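Putative aldehyde dehydrogenase (Burkholderia cenocepacia, PDB 4YWE) probably oxidises aldehydes to carboxylic acids with NAD or NADP as electron acceptor. Local coordinates at residues His14-Thr28 and Ile43-Ala57. Numbering follows the deposited sequence.
With EDO (1,2-ethanediol), chain I.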
ATOM      1  N   HIS A  14     -21.201  -0.866  36.175  1.00 30.74           N
ATOM      2  CA  HIS A  14     -20.734  -0.583  34.825  1.00 27.65           C
ATOM      3  C   HIS A  14     -19.528   0.343  34.888  1.00 29.89           C
ATOM      4  O   HIS A  14     -19.237   0.919  35.934  1.00 32.45           O
ATOM      5  CB  HIS A  14     -21.838   0.060  33.981  1.00 24.83           C
ATOM      6  CG  HIS A  14     -23.067  -0.785  33.846  1.00 23.34           C
ATOM      7  ND1 HIS A  14     -23.039  -2.058  33.324  1.00 23.00           N
ATOM      8  CD2 HIS A  14     -24.360  -0.529  34.153  1.00 23.35           C
ATOM      9  CE1 HIS A  14     -24.265  -2.557  33.323  1.00 22.09           C
ATOM     10  NE2 HIS A  14     -25.083  -1.649  33.819  1.00 22.52           N
ATOM     11  N   PHE A  15     -18.826   0.485  33.770  1.00 27.84           N
ATOM     12  CA  PHE A  15     -17.730   1.440  33.686  1.00 29.07           C
ATOM     13  C   PHE A  15     -18.054   2.494  32.635  1.00 27.98           C
ATOM     14  O   PHE A  15     -17.748   2.325  31.456  1.00 28.76           O
ATOM     15  CB  PHE A  15     -16.412   0.737  33.359  1.00 26.90           C
ATOM     16  CG  PHE A  15     -15.210   1.633  33.456  1.00 26.91           C
ATOM     17  CD1 PHE A  15     -14.714   2.014  34.691  1.00 20.05           C
ATOM     18  CD2 PHE A  15     -14.574   2.088  32.314  1.00 22.81           C
ATOM     19  CE1 PHE A  15     -13.608   2.837  34.787  1.00 22.63           C
ATOM     20  CE2 PHE A  15     -13.466   2.912  32.402  1.00 23.78           C
ATOM     21  CZ  PHE A  15     -12.982   3.286  33.643  1.00 20.77           C
ATOM     22  N   ILE A  16     -18.683   3.579  33.072  1.00 30.56           N
ATOM     23  CA  ILE A  16     -19.139   4.624  32.167  1.00 30.75           C
ATOM     24  C   ILE A  16     -18.466   5.950  32.504  1.00 31.10           C
ATOM     25  O   ILE A  16     -18.419   6.351  33.668  1.00 32.33           O
ATOM     26  CB  ILE A  16     -20.673   4.761  32.215  1.00 32.29           C
ATOM     27  CG1 ILE A  16     -21.339   3.403  31.984  1.00 31.59           C
ATOM     28  CG2 ILE A  16     -21.152   5.784  31.194  1.00 34.83           C
ATOM     29  CD1 ILE A  16     -22.849   3.430  32.105  1.00 30.76           C
ATOM     30  N   ALA A  17     -17.944   6.618  31.476  1.00 24.43           N
ATOM     31  CA  ALA A  17     -17.301   7.925  31.618  1.00 25.30           C
ATOM     32  C   ALA A  17     -16.155   7.904  32.630  1.00 27.81           C
ATOM     33  O   ALA A  17     -15.963   8.859  33.382  1.00 28.74           O
ATOM     34  CB  ALA A  17     -18.330   8.983  32.008  1.00 25.44           C
ATOM     35  N   GLY A  18     -15.401   6.810  32.644  1.00 26.48           N
ATOM     36  CA  GLY A  18     -14.231   6.694  33.494  1.00 27.97           C
ATOM     37  C   GLY A  18     -14.523   6.436  34.960  1.00 29.20           C
ATOM     38  O   GLY A  18     -13.630   6.523  35.801  1.00 29.45           O
ATOM     39  N   GLU A  19     -15.775   6.117  35.269  1.00 34.51           N
ATOM     40  CA  GLU A  19     -16.169   5.848  36.647  1.00 37.46           C
ATOM     41  C   GLU A  19     -17.044   4.604  36.740  1.00 33.32           C
ATOM     42  O   GLU A  19     -17.728   4.241  35.783  1.00 29.53           O
ATOM     43  CB  GLU A  19     -16.905   7.053  37.240  1.00 47.53           C
ATOM     44  CG  GLU A  19     -16.011   8.253  37.507  1.00 56.48           C
ATOM     45  CD  GLU A  19     -16.775   9.438  38.064  1.00 63.33           C
ATOM     46  OE1 GLU A  19     -18.021   9.443  37.966  1.00 65.01           O
ATOM     47  OE2 GLU A  19     -16.130  10.363  38.598  1.00 67.01           O
ATOM     48  N   TRP A  20     -17.012   3.949  37.896  1.00 30.00           N
ATOM     49  CA  TRP A  20     -17.843   2.774  38.123  1.00 28.46           C
ATOM     50  C   TRP A  20     -19.251   3.200  38.521  1.00 29.49           C
ATOM     51  O   TRP A  20     -19.449   3.859  39.540  1.00 30.67           O
ATOM     52  CB  TRP A  20     -17.222   1.872  39.189  1.00 28.36           C
ATOM     53  CG  TRP A  20     -15.916   1.286  38.754  1.00 26.51           C
ATOM     54  CD1 TRP A  20     -14.672   1.638  39.190  1.00 26.61           C
ATOM     55  CD2 TRP A  20     -15.722   0.257  37.775  1.00 26.17           C
ATOM     56  NE1 TRP A  20     -13.717   0.885  38.552  1.00 30.38           N
ATOM     57  CE2 TRP A  20     -14.335   0.030  37.677  1.00 30.00           C
ATOM     58  CE3 TRP A  20     -16.587  -0.496  36.977  1.00 26.50           C
ATOM     59  CZ2 TRP A  20     -13.795  -0.920  36.813  1.00 29.32           C
ATOM     60  CZ3 TRP A  20     -16.047  -1.440  36.120  1.00 26.84           C
ATOM     61  CH2 TRP A  20     -14.664  -1.642  36.044  1.00 28.18           C
ATOM     62  N   THR A  21     -20.225   2.820  37.701  1.00 31.52           N
ATOM     63  CA  THR A  21     -21.592   3.300  37.855  1.00 33.39           C
ATOM     64  C   THR A  21     -22.575   2.159  38.098  1.00 33.14           C
ATOM     65  O   THR A  21     -22.541   1.138  37.410  1.00 32.70           O
ATOM     66  CB  THR A  21     -22.044   4.091  36.608  1.00 36.98           C
ATOM     67  OG1 THR A  21     -21.090   5.121  36.320  1.00 39.00           O
ATOM     68  CG2 THR A  21     -23.412   4.719  36.832  1.00 40.66           C
ATOM     69  N   LEU A  22     -23.448   2.341  39.084  1.00 31.41           N
ATOM     70  CA  LEU A  22     -24.523   1.394  39.346  1.00 32.40           C
ATOM     71  C   LEU A  22     -25.470   1.325  38.153  1.00 33.06           C
ATOM     72  O   LEU A  22     -25.678   2.327  37.466  1.00 33.58           O
ATOM     73  CB  LEU A  22     -25.300   1.790  40.605  1.00 31.58           C
ATOM     74  CG  LEU A  22     -24.558   1.742  41.939  1.00 33.28           C
ATOM     75  CD1 LEU A  22     -25.455   2.242  43.060  1.00 29.41           C
ATOM     76  CD2 LEU A  22     -24.078   0.330  42.227  1.00 35.93           C
ATOM     77  N   PRO A  23     -26.044   0.140  37.898  1.00 32.19           N
ATOM     78  CA  PRO A  23     -27.046   0.014  36.837  1.00 32.41           C
ATOM     79  C   PRO A  23     -28.265   0.881  37.130  1.00 36.92           C
ATOM     80  O   PRO A  23     -28.591   1.095  38.298  1.00 38.90           O
ATOM     81  CB  PRO A  23     -27.403  -1.477  36.861  1.00 29.99           C
ATOM     82  CG  PRO A  23     -27.025  -1.938  38.230  1.00 30.24           C
ATOM     83  CD  PRO A  23     -25.818  -1.134  38.601  1.00 30.82           C
ATOM     84  N   ALA A  24     -28.920   1.378  36.084  1.00 36.82           N
ATOM     85  CA  ALA A  24     -30.042   2.295  36.242  1.00 37.54           C
ATOM     86  C   ALA A  24     -31.198   1.663  37.012  1.00 36.48           C
ATOM     87  O   ALA A  24     -31.937   2.353  37.713  1.00 36.01           O
ATOM     88  CB  ALA A  24     -30.521   2.780  34.882  1.00 35.82           C
ATOM     89  N   GLN A  25     -31.346   0.347  36.883  1.00 41.24           N
ATOM     90  CA  GLN A  25     -32.455  -0.356  37.517  1.00 46.14           C
ATOM     91  C   GLN A  25     -31.999  -1.176  38.723  1.00 47.29           C
ATOM     92  O   GLN A  25     -32.796  -1.891  39.333  1.00 50.80           O
ATOM     93  CB  GLN A  25     -33.164  -1.247  36.497  1.00 50.94           C
ATOM     94  CG  GLN A  25     -33.871  -0.458  35.405  1.00 56.35           C
ATOM     95  CD  GLN A  25     -34.474  -1.342  34.334  1.00 61.54           C
ATOM     96  OE1 GLN A  25     -34.779  -2.511  34.575  1.00 64.57           O
ATOM     97  NE2 GLN A  25     -34.652  -0.787  33.140  1.00 61.87           N
ATOM     98  N   LEU A  26     -30.714  -1.067  39.050  1.00 43.39           N
ATOM     99  CA  LEU A  26     -30.155  -1.608  40.290  1.00 44.82           C
ATOM    100  C   LEU A  26     -30.358  -3.114  40.474  1.00 45.24           C
ATOM    101  O   LEU A  26     -30.668  -3.569  41.575  1.00 48.43           O
ATOM    102  CB  LEU A  26     -30.750  -0.870  41.494  1.00 45.16           C
ATOM    103  CG  LEU A  26     -30.580   0.651  41.525  1.00 45.28           C
ATOM    104  CD1 LEU A  26     -31.367   1.257  42.676  1.00 46.28           C
ATOM    105  CD2 LEU A  26     -29.109   1.026  41.622  1.00 45.37           C
ATOM    106  N   GLU A  27     -30.180  -3.884  39.406  1.00 41.65           N
ATOM    107  CA  GLU A  27     -30.259  -5.340  39.506  1.00 38.16           C
ATOM    108  C   GLU A  27     -28.940  -5.982  39.087  1.00 36.20           C
ATOM    109  O   GLU A  27     -28.129  -5.360  38.402  1.00 34.23           O
ATOM    110  CB  GLU A  27     -31.415  -5.881  38.663  1.00 36.30           C
ATOM    111  CG  GLU A  27     -32.787  -5.575  39.243  1.00 44.23           C
ATOM    112  CD  GLU A  27     -33.910  -6.269  38.497  1.00 49.48           C
ATOM    113  OE1 GLU A  27     -34.936  -6.589  39.134  1.00 52.06           O
ATOM    114  OE2 GLU A  27     -33.768  -6.493  37.276  1.00 50.77           O
ATOM    115  N   THR A  28     -28.728  -7.227  39.505  1.00 34.89           N
ATOM    116  CA  THR A  28     -27.448  -7.895  39.291  1.00 31.82           C
ATOM    117  C   THR A  28     -27.580  -9.248  38.594  1.00 33.92           C
ATOM    118  O   THR A  28     -28.667  -9.819  38.511  1.00 35.07           O
ATOM    119  CB  THR A  28     -26.705  -8.117  40.623  1.00 30.82           C
ATOM    120  OG1 THR A  28     -27.502  -8.941  41.484  1.00 30.83           O
ATOM    121  CG2 THR A  28     -26.427  -6.788  41.313  1.00 29.83           C
ATOM    122  N   ILE A  43     -22.367  -9.233  38.582  1.00 23.43           N
ATOM    123  CA  ILE A  43     -22.173  -8.131  37.649  1.00 22.71           C
ATOM    124  C   ILE A  43     -23.461  -7.329  37.539  1.00 28.45           C
ATOM    125  O   ILE A  43     -24.543  -7.832  37.844  1.00 33.47           O
ATOM    126  CB  ILE A  43     -21.721  -8.630  36.262  1.00 21.61           C
ATOM    127  CG1 ILE A  43     -22.680  -9.703  35.741  1.00 21.52           C
ATOM    128  CG2 ILE A  43     -20.297  -9.159  36.322  1.00 23.27           C
ATOM    129  CD1 ILE A  43     -22.304 -10.251  34.380  1.00 23.08           C
ATOM    130  N   ALA A  44     -23.341  -6.080  37.102  1.00 26.60           N
ATOM    131  CA  ALA A  44     -24.502  -5.224  36.902  1.00 27.67           C
ATOM    132  C   ALA A  44     -25.360  -5.729  35.747  1.00 29.90           C
ATOM    133  O   ALA A  44     -24.849  -6.021  34.665  1.00 29.11           O
ATOM    134  CB  ALA A  44     -24.066  -3.789  36.648  1.00 26.97           C
ATOM    135  N   ARG A  45     -26.664  -5.835  35.985  1.00 32.26           N
ATOM    136  CA  ARG A  45     -27.598  -6.228  34.938  1.00 29.19           C
ATOM    137  C   ARG A  45     -27.947  -5.015  34.081  1.00 30.72           C
ATOM    138  O   ARG A  45     -28.921  -4.310  34.348  1.00 35.36           O
ATOM    139  CB  ARG A  45     -28.863  -6.845  35.540  1.00 28.53           C
ATOM    140  CG  ARG A  45     -29.863  -7.345  34.510  1.00 28.67           C
ATOM    141  CD  ARG A  45     -31.053  -8.020  35.173  1.00 29.57           C
ATOM    142  NE  ARG A  45     -32.027  -8.488  34.192  1.00 28.36           N
ATOM    143  CZ  ARG A  45     -33.111  -9.196  34.493  1.00 27.67           C
ATOM    144  NH1 ARG A  45     -33.364  -9.521  35.753  1.00 27.49           N
ATOM    145  NH2 ARG A  45     -33.943  -9.577  33.533  1.00 28.93           N
ATOM    146  N   GLY A  46     -27.138  -4.774  33.055  1.00 28.86           N
ATOM    147  CA  GLY A  46     -27.290  -3.598  32.221  1.00 26.71           C
ATOM    148  C   GLY A  46     -28.539  -3.572  31.366  1.00 28.28           C
ATOM    149  O   GLY A  46     -28.935  -4.585  30.790  1.00 29.49           O
ATOM    150  N   THR A  47     -29.159  -2.401  31.287  1.00 27.75           N
ATOM    151  CA  THR A  47     -30.349  -2.216  30.472  1.00 21.67           C
ATOM    152  C   THR A  47     -30.155  -1.038  29.525  1.00 23.01           C
ATOM    153  O   THR A  47     -29.069  -0.459  29.462  1.00 21.07           O
ATOM    154  CB  THR A  47     -31.602  -1.985  31.341  1.00 23.57           C
ATOM    155  OG1 THR A  47     -31.361  -0.908  32.254  1.00 25.86           O
ATOM    156  CG2 THR A  47     -31.939  -3.242  32.131  1.00 23.29           C
ATOM    157  N   ALA A  48     -31.211  -0.690  28.795  1.00 24.69           N
ATOM    158  CA  ALA A  48     -31.166   0.385  27.802  1.00 22.57           C
ATOM    159  C   ALA A  48     -30.669   1.737  28.343  1.00 24.58           C
ATOM    160  O   ALA A  48     -29.893   2.409  27.662  1.00 27.10           O
ATOM    161  CB  ALA A  48     -32.543   0.554  27.156  1.00 22.55           C
ATOM    162  N   PRO A  49     -31.116   2.155  29.547  1.00 23.77           N
ATOM    163  CA  PRO A  49     -30.573   3.428  30.040  1.00 27.56           C
ATOM    164  C   PRO A  49     -29.059   3.407  30.248  1.00 29.06           C
ATOM    165  O   PRO A  49     -28.398   4.424  30.025  1.00 29.00           O
ATOM    166  CB  PRO A  49     -31.295   3.621  31.376  1.00 23.83           C
ATOM    167  CG  PRO A  49     -32.561   2.869  31.226  1.00 24.23           C
ATOM    168  CD  PRO A  49     -32.209   1.666  30.408  1.00 23.28           C
ATOM    169  N   ASP A  50     -28.524   2.264  30.664  1.00 27.75           N
ATOM    170  CA  ASP A  50     -27.087   2.119  30.873  1.00 24.44           C
ATOM    171  C   ASP A  50     -26.330   2.252  29.555  1.00 22.72           C
ATOM    172  O   ASP A  50     -25.264   2.865  29.500  1.00 19.85           O
ATOM    173  CB  ASP A  50     -26.775   0.775  31.531  1.00 24.48           C
ATOM    174  CG  ASP A  50     -27.512   0.583  32.840  1.00 29.80           C
ATOM    175  OD1 ASP A  50     -27.663   1.570  33.591  1.00 35.21           O
ATOM    176  OD2 ASP A  50     -27.947  -0.554  33.118  1.00 30.52           O
ATOM    177  N   ILE A  51     -26.890   1.673  28.497  1.00 19.70           N
ATOM    178  CA  ILE A  51     -26.302   1.768  27.167  1.00 22.43           C
ATOM    179  C   ILE A  51     -26.334   3.218  26.692  1.00 18.87           C
ATOM    180  O   ILE A  51     -25.378   3.702  26.086  1.00 18.31           O
ATOM    181  CB  ILE A  51     -27.024   0.839  26.171  1.00 23.63           C
ATOM    182  CG1 ILE A  51     -26.744  -0.626  26.513  1.00 21.67           C
ATOM    183  CG2 ILE A  51     -26.585   1.131  24.744  1.00 22.68           C
ATOM    184  CD1 ILE A  51     -25.286  -1.017  26.385  1.00 17.55           C
ATOM    185  N   GLU A  52     -27.435   3.907  26.982  1.00 19.63           N
ATOM    186  CA  GLU A  52     -27.594   5.309  26.607  1.00 19.87           C
ATOM    187  C   GLU A  52     -26.478   6.174  27.189  1.00 19.92           C
ATOM    188  O   GLU A  52     -25.912   7.019  26.497  1.00 25.31           O
ATOM    189  CB  GLU A  52     -28.956   5.834  27.067  1.00 25.51           C
ATOM    190  CG  GLU A  52     -29.171   7.319  26.812  1.00 29.03           C
ATOM    191  CD  GLU A  52     -29.260   7.653  25.337  1.00 30.62           C
ATOM    192  OE1 GLU A  52     -29.765   6.811  24.564  1.00 33.58           O
ATOM    193  OE2 GLU A  52     -28.823   8.756  24.948  1.00 28.87           O
ATOM    194  N   ARG A  53     -26.164   5.951  28.461  1.00 20.39           N
ATOM    195  CA  ARG A  53     -25.116   6.708  29.137  1.00 25.47           C
ATOM    196  C   ARG A  53     -23.735   6.356  28.590  1.00 22.43           C
ATOM    197  O   ARG A  53     -22.860   7.217  28.495  1.00 23.84           O
ATOM    198  CB  ARG A  53     -25.163   6.457  30.645  1.00 21.37           C
ATOM    199  CG  ARG A  53     -26.496   6.802  31.286  1.00 30.51           C
ATOM    200  CD  ARG A  53     -26.481   6.542  32.784  1.00 35.75           C
ATOM    201  NE  ARG A  53     -27.824   6.603  33.355  1.00 42.50           N
ATOM    202  CZ  ARG A  53     -28.104   6.366  34.632  1.00 45.99           C
ATOM    203  NH1 ARG A  53     -27.134   6.051  35.480  1.00 47.22           N
ATOM    204  NH2 ARG A  53     -29.356   6.443  35.063  1.00 45.84           N
ATOM    205  N   ALA A  54     -23.550   5.089  28.233  1.00 23.23           N
ATOM    206  CA  ALA A  54     -22.281   4.622  27.684  1.00 20.54           C
ATOM    207  C   ALA A  54     -21.995   5.264  26.332  1.00 19.72           C
ATOM    208  O   ALA A  54     -20.870   5.684  26.059  1.00 19.88           O
ATOM    209  CB  ALA A  54     -22.282   3.106  27.560  1.00 19.16           C
ATOM    210  N   VAL A  55     -23.019   5.337  25.488  1.00 20.03           N
ATOM    211  CA  VAL A  55     -22.878   5.933  24.166  1.00 21.54           C
ATOM    212  C   VAL A  55     -22.682   7.437  24.303  1.00 21.19           C
ATOM    213  O   VAL A  55     -21.886   8.037  23.580  1.00 21.67           O
ATOM    214  CB  VAL A  55     -24.091   5.609  23.273  1.00 17.98           C
ATOM    215  CG1 VAL A  55     -23.975   6.315  21.932  1.00 16.61           C
ATOM    216  CG2 VAL A  55     -24.214   4.106  23.076  1.00 16.62           C
ATOM    217  N   ALA A  56     -23.407   8.039  25.241  1.00 18.31           N
ATOM    218  CA  ALA A  56     -23.272   9.463  25.525  1.00 23.62           C
ATOM    219  C   ALA A  56     -21.835   9.803  25.909  1.00 23.87           C
ATOM    220  O   ALA A  56     -21.260  10.766  25.402  1.00 25.14           O
ATOM    221  CB  ALA A  56     -24.231   9.878  26.634  1.00 19.88           C
ATOM    222  N   ALA A  57     -21.264   9.000  26.802  1.00 23.05           N
ATOM    223  CA  ALA A  57     -19.892   9.200  27.256  1.00 23.79           C
ATOM    224  C   ALA A  57     -18.903   9.029  26.107  1.00 25.30           C
ATOM    225  O   ALA A  57     -17.967   9.814  25.958  1.00 26.02           O
ATOM    226  CB  ALA A  57     -19.563   8.238  28.387  1.00 25.32           C
TER
HETATM  227  C1  EDO I 501     -33.248  -3.213  26.477  1.00 46.81           C
HETATM  228  O1  EDO I 501     -32.733  -4.170  25.544  1.00 46.90           O
HETATM  229  C2  EDO I 501     -33.071  -3.735  27.897  1.00 45.50           C
HETATM  230  O2  EDO I 501     -33.614  -2.790  28.827  1.00 45.02           O
HETATM  231  O   HOH W   1     -30.170  -0.983  34.647  1.00 28.68           O
HETATM  232  O   HOH W   2     -30.522  -3.444  36.540  1.00 36.00           O
HETATM  233  O   HOH W   3     -31.541  -9.616  38.102  1.00 29.95           O
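Asp50, in the first turn of helix 48-57, holds its carboxylate against the loop after the N-terminal hairpin. OD1 takes the backbone N-H of Ala24 on its syn lone pair (Ala24 N to Asp50 OD1, 2.8 Å). OD2 is shared: His14 NE2 reaches it in a weak, bent bond, the ring turned 51° from the carboxylate; Thr47 N donates to Asp50 OD2 at 2.9 Å from the anti side, tilted out of the carboxylate plane; a water bound to Gln25 N and Thr47 OG1 donates as well. With four donors on two oxygens the buried carboxylate is fixed in rotation and probably kept ionised. The His14 ring has the Ala44 methyl over one face in a CH-pi contact (CB to ring centroid 3.7 Å) and Gly46 CA at its edge, while ND1 has a weak hydrogen bond with Thr211 N.

Farther along the helix, with chi1 at -53°, Ile16 swings CG2 away from its backbone N and onto Arg53 O (3.5 Å), and Ala17 CB meets Ala57 CB. Ala24 CB lies over one face of the Arg53 guanidinium. At the other end Arg45 N donates to Glu27 O (2.9 Å, 164°). Their side chains run alongside, Glu27 OE2 and Arg45 NH1 (3.4 Å) forming a salt bridge of charges only, with OE2 well out of the guanidinium plane; the stronger partner is Glu216, in a salt bridge to NH2.

The 14-16/19-21 hairpin thus lies against helix 48-63. Both rest on strand 207-209, where Phe15 bonds to Ile209 through the backbone and Ala54 touches Asn208, probably on the outside of the family's Rossmann-type cofactor domain.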